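PDB 4V1S: alpha-1,6-mannanase, which probably hydrolyses alpha-1,6-mannosidic linkages in mannans, as a GH76 glycoside hydrolase from a gut symbiont. Local coordinates for residues C212-E217 / W274-Q279. Residues are numbered along the deposited sequence; the frame is centred on the assembly and turned at random. Where two conformers were deposited one is given.
Sequences CMKLYE and WLKMYQ
Lys276 NZ forms a salt bridge with Glu217 OE1 at 2.9 Å. As a hydrogen bond it is weak, and NZ sits above the carboxylate plane. The pair belongs to one of two deposited Lys276 conformers, so it is doubtful. In this conformer the bends at chi3 (82°) and chi4 (70°) carry CE over the carboxylate face. Here too, water 1 accepts from Lys276 NZ at 3.1 Å and also from Lys214 NZ. Asp154 forms a salt bridge with Lys214 NZ and probably offsets the nearness of the two ammonium groups. Water 2 donates to Lys276 O at 2.8 Å; its link to Glu217 OE2 is short and doubtful.

Nearer the helix backbones the contact is apolar. Met213 CB meets Lys276 CB at 3.6 Å, and the two chains run past each other in opposite directions. Met213 SD lies 3.8 Å from Met277 CG, the side chains crossing at about a right angle. Replacing Met213 with alanine is likely to leave Met277 CG without its thioether neighbour and open a gap facing Leu225 and Ala228 of helix 222-239. The axes of segments 212-217 and 274-279 approach to 9.8 Å at 32°, roughly parallel, as neighbouring helices within one layer of an (alpha/alpha)6 barrel do.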
loop_
_atom_site.group_PDB
_atom_site.type_symbol
_atom_site.label_atom_id
_atom_site.label_comp_id
_atom_site.label_asym_id
_atom_site.label_seq_id
_atom_site.Cartn_x
_atom_site.Cartn_y
_atom_site.Cartn_z
ATOM N N CYS A 212 1.918 -10.301 7.668
ATOM C CA CYS A 212 2.446 -11.393 8.488
ATOM C C CYS A 212 3.825 -11.050 9.047
ATOM O O CYS A 212 4.087 -11.254 10.229
ATOM C CB CYS A 212 2.536 -12.702 7.690
ATOM S SG CYS A 212 0.990 -13.595 7.484
ATOM N N MET A 213 4.707 -10.530 8.197
ATOM C CA MET A 213 6.050 -10.191 8.655
ATOM C C MET A 213 6.047 -9.047 9.676
ATOM O O MET A 213 6.808 -9.086 10.663
ATOM C CB MET A 213 6.979 -9.903 7.479
ATOM C CG MET A 213 7.258 -11.132 6.627
ATOM S SD MET A 213 7.786 -12.603 7.560
ATOM C CE MET A 213 9.171 -11.956 8.486
ATOM N N LYS A 214 5.176 -8.063 9.475
ATOM C CA LYS A 214 5.061 -6.970 10.428
ATOM C C LYS A 214 4.527 -7.465 11.759
ATOM O O LYS A 214 5.062 -7.107 12.820
ATOM C CB LYS A 214 4.228 -5.812 9.855
ATOM C CG LYS A 214 4.938 -5.030 8.751
ATOM C CD LYS A 214 4.113 -3.907 8.162
ATOM C CE LYS A 214 5.018 -2.970 7.371
ATOM N NZ LYS A 214 5.790 -2.085 8.276
ATOM N N LEU A 215 3.512 -8.326 11.715
ATOM C CA LEU A 215 2.985 -8.905 12.950
ATOM C C LEU A 215 3.941 -9.915 13.618
ATOM O O LEU A 215 3.963 -10.032 14.856
ATOM C CB LEU A 215 1.595 -9.493 12.731
ATOM C CG LEU A 215 0.491 -8.451 12.965
ATOM C CD1 LEU A 215 -0.821 -8.885 12.351
ATOM C CD2 LEU A 215 0.299 -8.178 14.459
ATOM N N TYR A 216 4.735 -10.619 12.814
ATOM C CA TYR A 216 5.788 -11.465 13.360
ATOM C C TYR A 216 6.763 -10.637 14.184
ATOM O O TYR A 216 7.135 -11.012 15.299
ATOM C CB TYR A 216 6.545 -12.219 12.252
ATOM C CG TYR A 216 7.713 -12.990 12.786
ATOM C CD1 TYR A 216 7.515 -14.061 13.645
ATOM C CD2 TYR A 216 9.013 -12.624 12.470
ATOM C CE1 TYR A 216 8.588 -14.762 14.166
ATOM C CE2 TYR A 216 10.096 -13.311 12.984
ATOM C CZ TYR A 216 9.875 -14.387 13.820
ATOM O OH TYR A 216 10.935 -15.087 14.347
ATOM N N GLU A 217 7.188 -9.511 13.634
ATOM C CA GLU A 217 8.137 -8.655 14.335
ATOM C C GLU A 217 7.532 -8.141 15.639
ATOM O O GLU A 217 8.205 -8.110 16.667
ATOM C CB GLU A 217 8.581 -7.513 13.430
ATOM C CG GLU A 217 9.471 -7.986 12.290
ATOM C CD GLU A 217 10.086 -6.866 11.471
ATOM O OE1 GLU A 217 9.755 -5.660 11.695
ATOM O OE2 GLU A 217 10.895 -7.208 10.563
ATOM N N TRP A 274 9.889 -9.639 1.022
ATOM C CA TRP A 274 11.139 -10.368 0.987
ATOM C C TRP A 274 12.214 -9.728 1.843
ATOM O O TRP A 274 13.012 -10.443 2.480
ATOM C CB TRP A 274 11.639 -10.538 -0.438
ATOM C CG TRP A 274 10.821 -11.458 -1.301
ATOM C CD1 TRP A 274 10.210 -12.623 -0.934
ATOM C CD2 TRP A 274 10.557 -11.290 -2.710
ATOM N NE1 TRP A 274 9.588 -13.184 -2.023
ATOM C CE2 TRP A 274 9.781 -12.391 -3.124
ATOM C CE3 TRP A 274 10.893 -10.312 -3.653
ATOM C CZ2 TRP A 274 9.350 -12.556 -4.449
ATOM C CZ3 TRP A 274 10.456 -10.463 -4.950
ATOM C CH2 TRP A 274 9.688 -11.577 -5.345
ATOM N N LEU A 275 12.253 -8.396 1.896
ATOM C CA LEU A 275 13.244 -7.725 2.744
ATOM C C LEU A 275 12.996 -8.045 4.204
ATOM O O LEU A 275 13.951 -8.238 4.961
ATOM C CB LEU A 275 13.282 -6.209 2.471
ATOM C CG LEU A 275 13.813 -5.836 1.072
ATOM C CD1 LEU A 275 13.658 -4.352 0.871
ATOM C CD2 LEU A 275 15.269 -6.253 0.873
ATOM N N LYS A 276 11.735 -8.103 4.633
ATOM C CA LYS A 276 11.446 -8.489 6.022
ATOM C C LYS A 276 11.768 -9.955 6.274
ATOM O O LYS A 276 12.251 -10.308 7.351
ATOM C CB LYS A 276 10.007 -8.184 6.427
ATOM C CG LYS A 276 9.708 -6.695 6.391
ATOM C CD LYS A 276 8.497 -6.308 7.214
ATOM C CE LYS A 276 8.853 -6.155 8.692
ATOM N NZ LYS A 276 9.709 -4.948 8.908
ATOM N N MET A 277 11.516 -10.805 5.277
ATOM C CA MET A 277 11.819 -12.231 5.424
ATOM C C MET A 277 13.315 -12.441 5.526
ATOM O O MET A 277 13.766 -13.285 6.297
ATOM C CB MET A 277 11.224 -13.040 4.284
ATOM C CG MET A 277 9.697 -12.976 4.289
ATOM S SD MET A 277 8.883 -13.707 2.887
ATOM C CE MET A 277 8.957 -15.440 3.389
ATOM N N TYR A 278 14.078 -11.638 4.794
ATOM C CA TYR A 278 15.525 -11.651 4.922
ATOM C C TYR A 278 15.976 -11.301 6.332
ATOM O O TYR A 278 16.802 -12.007 6.919
ATOM C CB TYR A 278 16.149 -10.676 3.928
ATOM C CG TYR A 278 17.635 -10.510 4.114
ATOM C CD1 TYR A 278 18.493 -11.602 4.029
ATOM C CD2 TYR A 278 18.184 -9.256 4.362
ATOM C CE1 TYR A 278 19.858 -11.452 4.201
ATOM C CE2 TYR A 278 19.544 -9.098 4.516
ATOM C CZ TYR A 278 20.374 -10.200 4.444
ATOM O OH TYR A 278 21.727 -10.033 4.592
ATOM N N GLN A 279 15.438 -10.225 6.888
ATOM C CA GLN A 279 15.802 -9.834 8.262
ATOM C C GLN A 279 15.433 -10.917 9.284
ATOM O O GLN A 279 16.196 -11.171 10.228
ATOM C CB GLN A 279 15.139 -8.504 8.636
ATOM C CG GLN A 279 15.639 -7.322 7.814
ATOM C CD GLN A 279 17.160 -7.093 7.873
ATOM O OE1 GLN A 279 17.767 -6.563 6.924
ATOM N NE2 GLN A 279 17.784 -7.475 8.979
HETATM O O HOH W 1 7.567 -3.153 10.255
HETATM O O HOH W 2 11.426 -9.507 9.866
#